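3-oxoacyl-[acyl-carrier protein] synthase (Thermus thermophilus, PDB 1UB7) probably catalyses the condensation of acetyl-CoA with malonyl-ACP that initiates bacterial fatty acid synthesis, acting as a homodimer of the thiolase-like superfamily. Local coordinates at residues S2-R14 and G159-F173. Sequence-based numbering, arbitrary orientation.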
loop_
_atom_site.group_PDB
_atom_site.type_symbol
_atom_site.label_atom_id
_atom_site.label_comp_id
_atom_site.label_asym_id
_atom_site.label_seq_id
_atom_site.Cartn_x
_atom_site.Cartn_y
_atom_site.Cartn_z
ATOM N N SER A 2 -15.554 -8.991 -11.639
ATOM C CA SER A 2 -14.965 -9.955 -10.664
ATOM C C SER A 2 -15.849 -10.058 -9.433
ATOM O O SER A 2 -16.779 -9.268 -9.252
ATOM C CB SER A 2 -13.563 -9.501 -10.242
ATOM O OG SER A 2 -13.627 -8.420 -9.330
ATOM N N GLY A 3 -15.552 -11.039 -8.588
ATOM C CA GLY A 3 -16.319 -11.233 -7.372
ATOM C C GLY A 3 -15.502 -11.968 -6.327
ATOM O O GLY A 3 -14.330 -12.284 -6.559
ATOM N N ILE A 4 -16.117 -12.238 -5.174
ATOM C CA ILE A 4 -15.451 -12.943 -4.088
ATOM C C ILE A 4 -15.656 -14.453 -4.188
ATOM O O ILE A 4 -16.757 -14.958 -4.012
ATOM C CB ILE A 4 -15.948 -12.428 -2.726
ATOM C CG1 ILE A 4 -15.270 -11.092 -2.428
ATOM C CG2 ILE A 4 -15.643 -13.441 -1.621
ATOM C CD1 ILE A 4 -15.801 -10.391 -1.218
ATOM N N LEU A 5 -14.570 -15.165 -4.469
ATOM C CA LEU A 5 -14.601 -16.605 -4.619
ATOM C C LEU A 5 -14.454 -17.371 -3.302
ATOM O O LEU A 5 -14.881 -18.526 -3.198
ATOM C CB LEU A 5 -13.487 -17.032 -5.571
ATOM C CG LEU A 5 -13.377 -16.307 -6.910
ATOM C CD1 LEU A 5 -12.209 -16.894 -7.689
ATOM C CD2 LEU A 5 -14.677 -16.431 -7.690
ATOM N N ALA A 6 -13.845 -16.747 -2.299
ATOM C CA ALA A 6 -13.640 -17.412 -1.013
ATOM C C ALA A 6 -13.442 -16.368 0.075
ATOM O O ALA A 6 -13.018 -15.241 -0.207
ATOM C CB ALA A 6 -12.413 -18.325 -1.083
ATOM N N LEU A 7 -13.736 -16.756 1.316
ATOM C CA LEU A 7 -13.624 -15.853 2.461
ATOM C C LEU A 7 -13.278 -16.623 3.723
ATOM O O LEU A 7 -13.656 -17.781 3.878
ATOM C CB LEU A 7 -14.953 -15.118 2.673
ATOM C CG LEU A 7 -15.219 -14.391 4.003
ATOM C CD1 LEU A 7 -14.444 -13.071 4.062
ATOM C CD2 LEU A 7 -16.717 -14.128 4.137
ATOM N N GLY A 8 -12.554 -15.963 4.619
ATOM C CA GLY A 8 -12.177 -16.556 5.888
ATOM C C GLY A 8 -11.773 -15.417 6.811
ATOM O O GLY A 8 -11.455 -14.328 6.325
ATOM N N ALA A 9 -11.785 -15.636 8.129
ATOM C CA ALA A 9 -11.394 -14.595 9.087
ATOM C C ALA A 9 -10.918 -15.210 10.387
ATOM O O ALA A 9 -11.092 -16.400 10.615
ATOM C CB ALA A 9 -12.552 -13.628 9.345
ATOM N N TYR A 10 -10.324 -14.392 11.244
ATOM C CA TYR A 10 -9.769 -14.875 12.502
ATOM C C TYR A 10 -9.667 -13.753 13.519
ATOM O O TYR A 10 -9.470 -12.597 13.152
ATOM C CB TYR A 10 -8.358 -15.417 12.242
ATOM C CG TYR A 10 -7.523 -15.688 13.486
ATOM C CD1 TYR A 10 -7.570 -16.928 14.131
ATOM C CD2 TYR A 10 -6.647 -14.717 13.992
ATOM C CE1 TYR A 10 -6.759 -17.197 15.241
ATOM C CE2 TYR A 10 -5.834 -14.976 15.099
ATOM C CZ TYR A 10 -5.897 -16.220 15.713
ATOM O OH TYR A 10 -5.083 -16.503 16.781
ATOM N N VAL A 11 -9.823 -14.087 14.796
ATOM C CA VAL A 11 -9.651 -13.097 15.857
ATOM C C VAL A 11 -8.787 -13.790 16.863
ATOM O O VAL A 11 -8.839 -15.006 16.997
ATOM C CB VAL A 11 -10.956 -12.680 16.565
ATOM C CG1 VAL A 11 -11.686 -11.630 15.746
ATOM C CG2 VAL A 11 -11.827 -13.892 16.821
ATOM N N PRO A 12 -7.944 -13.036 17.565
ATOM C CA PRO A 12 -7.107 -13.718 18.551
ATOM C C PRO A 12 -7.988 -14.401 19.608
ATOM O O PRO A 12 -9.155 -14.042 19.801
ATOM C CB PRO A 12 -6.261 -12.584 19.126
ATOM C CG PRO A 12 -6.160 -11.629 17.989
ATOM C CD PRO A 12 -7.568 -11.621 17.433
ATOM N N GLU A 13 -7.403 -15.385 20.281
ATOM C CA GLU A 13 -8.062 -16.180 21.309
ATOM C C GLU A 13 -8.370 -15.418 22.605
ATOM O O GLU A 13 -9.451 -15.558 23.173
ATOM C CB GLU A 13 -7.175 -17.385 21.605
ATOM C CG GLU A 13 -7.686 -18.359 22.632
ATOM C CD GLU A 13 -6.663 -19.447 22.921
ATOM O OE1 GLU A 13 -6.208 -20.109 21.959
ATOM O OE2 GLU A 13 -6.310 -19.634 24.106
ATOM N N ARG A 14 -7.424 -14.611 23.066
ATOM C CA ARG A 14 -7.603 -13.854 24.300
ATOM C C ARG A 14 -8.670 -12.759 24.230
ATOM O O ARG A 14 -8.596 -11.846 23.400
ATOM C CB ARG A 14 -6.263 -13.250 24.727
ATOM C CG ARG A 14 -6.326 -12.277 25.891
ATOM C CD ARG A 14 -5.207 -12.589 26.885
ATOM N NE ARG A 14 -4.684 -11.400 27.559
ATOM C CZ ARG A 14 -3.697 -11.418 28.453
ATOM N NH1 ARG A 14 -3.122 -12.568 28.792
ATOM N NH2 ARG A 14 -3.272 -10.284 29.002
ATOM N N GLY A 159 -8.151 -10.397 11.668
ATOM C CA GLY A 159 -7.688 -10.683 10.327
ATOM C C GLY A 159 -8.804 -11.274 9.491
ATOM O O GLY A 159 -9.595 -12.088 9.964
ATOM N N GLY A 160 -8.882 -10.845 8.242
ATOM C CA GLY A 160 -9.896 -11.357 7.351
ATOM C C GLY A 160 -9.268 -11.478 5.976
ATOM O O GLY A 160 -8.249 -10.844 5.698
ATOM N N ALA A 161 -9.875 -12.271 5.105
ATOM C CA ALA A 161 -9.329 -12.454 3.773
ATOM C C ALA A 161 -10.358 -12.939 2.781
ATOM O O ALA A 161 -11.321 -13.627 3.118
ATOM C CB ALA A 161 -8.185 -13.446 3.820
ATOM N N ALA A 162 -10.136 -12.595 1.532
ATOM C CA ALA A 162 -11.033 -13.043 0.499
ATOM C C ALA A 162 -10.232 -13.218 -0.774
ATOM O O ALA A 162 -9.192 -12.588 -0.964
ATOM C CB ALA A 162 -12.136 -12.019 0.293
ATOM N N VAL A 163 -10.703 -14.084 -1.647
ATOM C CA VAL A 163 -10.013 -14.258 -2.906
ATOM C C VAL A 163 -10.908 -13.592 -3.922
ATOM O O VAL A 163 -12.102 -13.885 -3.977
ATOM C CB VAL A 163 -9.849 -15.738 -3.270
ATOM C CG1 VAL A 163 -9.414 -15.871 -4.726
ATOM C CG2 VAL A 163 -8.826 -16.374 -2.357
ATOM N N VAL A 164 -10.356 -12.667 -4.700
ATOM C CA VAL A 164 -11.159 -12.010 -5.720
ATOM C C VAL A 164 -10.814 -12.624 -7.080
ATOM O O VAL A 164 -9.636 -12.810 -7.411
ATOM C CB VAL A 164 -10.904 -10.478 -5.730
ATOM C CG1 VAL A 164 -11.648 -9.833 -6.868
ATOM C CG2 VAL A 164 -11.354 -9.874 -4.405
ATOM N N GLY A 165 -11.843 -12.960 -7.852
ATOM C CA GLY A 165 -11.627 -13.551 -9.165
ATOM C C GLY A 165 -12.849 -13.466 -10.069
ATOM O O GLY A 165 -13.882 -12.916 -9.675
ATOM N N LYS A 166 -12.741 -13.995 -11.287
ATOM C CA LYS A 166 -13.875 -13.964 -12.211
ATOM C C LYS A 166 -15.022 -14.797 -11.657
ATOM O O LYS A 166 -14.805 -15.914 -11.191
ATOM C CB LYS A 166 -13.483 -14.524 -13.584
ATOM C CG LYS A 166 -12.460 -13.689 -14.362
ATOM C CD LYS A 166 -13.059 -12.430 -14.997
ATOM C CE LYS A 166 -12.051 -11.773 -15.939
ATOM N NZ LYS A 166 -12.627 -10.659 -16.749
ATOM N N VAL A 167 -16.236 -14.250 -11.691
ATOM C CA VAL A 167 -17.418 -14.982 -11.228
ATOM C C VAL A 167 -18.445 -15.068 -12.361
ATOM O O VAL A 167 -18.366 -14.332 -13.353
ATOM C CB VAL A 167 -18.085 -14.322 -9.995
ATOM C CG1 VAL A 167 -17.216 -14.512 -8.780
ATOM C CG2 VAL A 167 -18.340 -12.848 -10.250
ATOM N N ARG A 168 -19.408 -15.970 -12.217
ATOM C CA ARG A 168 -20.423 -16.150 -13.245
ATOM C C ARG A 168 -21.186 -14.878 -13.614
ATOM O O ARG A 168 -21.296 -13.928 -12.821
ATOM C CB ARG A 168 -21.399 -17.265 -12.834
ATOM C CG ARG A 168 -20.890 -18.661 -13.207
ATOM C CD ARG A 168 -21.823 -19.799 -12.791
ATOM N NE ARG A 168 -21.760 -20.081 -11.357
ATOM C CZ ARG A 168 -22.644 -19.645 -10.465
ATOM N NH1 ARG A 168 -23.677 -18.905 -10.849
ATOM N NH2 ARG A 168 -22.493 -19.944 -9.182
ATOM N N GLU A 169 -21.682 -14.873 -14.849
ATOM C CA GLU A 169 -22.453 -13.765 -15.392
ATOM C C GLU A 169 -23.567 -13.413 -14.408
ATOM O O GLU A 169 -24.321 -14.287 -13.985
ATOM C CB GLU A 169 -23.050 -14.184 -16.738
ATOM C CG GLU A 169 -23.889 -13.117 -17.422
ATOM C CD GLU A 169 -23.067 -11.918 -17.843
ATOM O OE1 GLU A 169 -22.167 -12.082 -18.694
ATOM O OE2 GLU A 169 -23.318 -10.811 -17.320
ATOM N N GLY A 170 -23.663 -12.137 -14.040
ATOM C CA GLY A 170 -24.694 -11.719 -13.103
ATOM C C GLY A 170 -24.226 -11.520 -11.666
ATOM O O GLY A 170 -24.892 -10.834 -10.885
ATOM N N TYR A 171 -23.087 -12.110 -11.305
ATOM C CA TYR A 171 -22.567 -11.972 -9.945
ATOM C C TYR A 171 -21.298 -11.137 -9.886
ATOM O O TYR A 171 -20.670 -10.856 -10.918
ATOM C CB TYR A 171 -22.260 -13.341 -9.338
ATOM C CG TYR A 171 -23.413 -14.310 -9.383
ATOM C CD1 TYR A 171 -23.726 -14.997 -10.557
ATOM C CD2 TYR A 171 -24.219 -14.509 -8.266
ATOM C CE1 TYR A 171 -24.822 -15.861 -10.615
ATOM C CE2 TYR A 171 -25.313 -15.366 -8.314
ATOM C CZ TYR A 171 -25.610 -16.037 -9.490
ATOM O OH TYR A 171 -26.695 -16.881 -9.542
ATOM N N GLY A 172 -20.924 -10.748 -8.669
ATOM C CA GLY A 172 -19.710 -9.987 -8.483
ATOM C C GLY A 172 -19.886 -8.530 -8.123
ATOM O O GLY A 172 -20.974 -8.084 -7.747
ATOM N N PHE A 173 -18.790 -7.787 -8.239
ATOM C CA PHE A 173 -18.798 -6.370 -7.919
ATOM C C PHE A 173 -19.597 -5.540 -8.931
ATOM O O PHE A 173 -19.438 -5.686 -10.150
ATOM C CB PHE A 173 -17.362 -5.886 -7.820
ATOM C CG PHE A 173 -16.673 -6.331 -6.563
ATOM C CD1 PHE A 173 -17.072 -5.828 -5.322
ATOM C CD2 PHE A 173 -15.638 -7.271 -6.609
ATOM C CE1 PHE A 173 -16.450 -6.255 -4.147
ATOM C CE2 PHE A 173 -15.016 -7.703 -5.440
ATOM C CZ PHE A 173 -15.421 -7.194 -4.205
HETATM O O HOH W 1 -17.578 -7.061 -11.367
#
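Strand 3-10 pairs antiparallel with strand 159-165 at the margin of a five-stranded mixed sheet of the thiolase-like fold, the ladder being interrupted by a classic beta bulge. L5 and A6 both stand opposite V163: L5 N donates to V163 O (2.8 Å), whereas V163 N reaches A6 O with a donor tilted out of the carbonyl plane. Near-helical backbone angles at L5 (phi/psi -86/-24°) make the bulge and let the end of its side chain reach the loop after strand 159-165. With CG beside the backbone N (chi1 -50°), L5 lays CD1 over G165 CA (3.7 Å) and presses CD2 obliquely against V167 CG1, a tight 3.4 Å. Cutting this side chain back to an alanine is likely to open a gap beside V167 and leave G165 CA without its cover. V167 CG1 also packs on G3 CA (3.7 Å), whose lack of a side chain permits this approach. Beyond the bulge, paired backbone bonds join G8 with A161 and Y10 with G159. At the other end, S2 O accepts a nearly straight bond from F173 N (2.7 Å), and S2 OG lies 3.6 Å from F173 CD2 while bonded to H121. One water bridges S2 N and F173 O. F173 belongs to strand 172-180 of the second sheet, so the S2 O bond ties the start of this edge strand to it. Strand 131-138 flanks strand 159-165 on its far side; A6 and Y10 touch helix 50-64, and L7 and A9 touch helix 281-292.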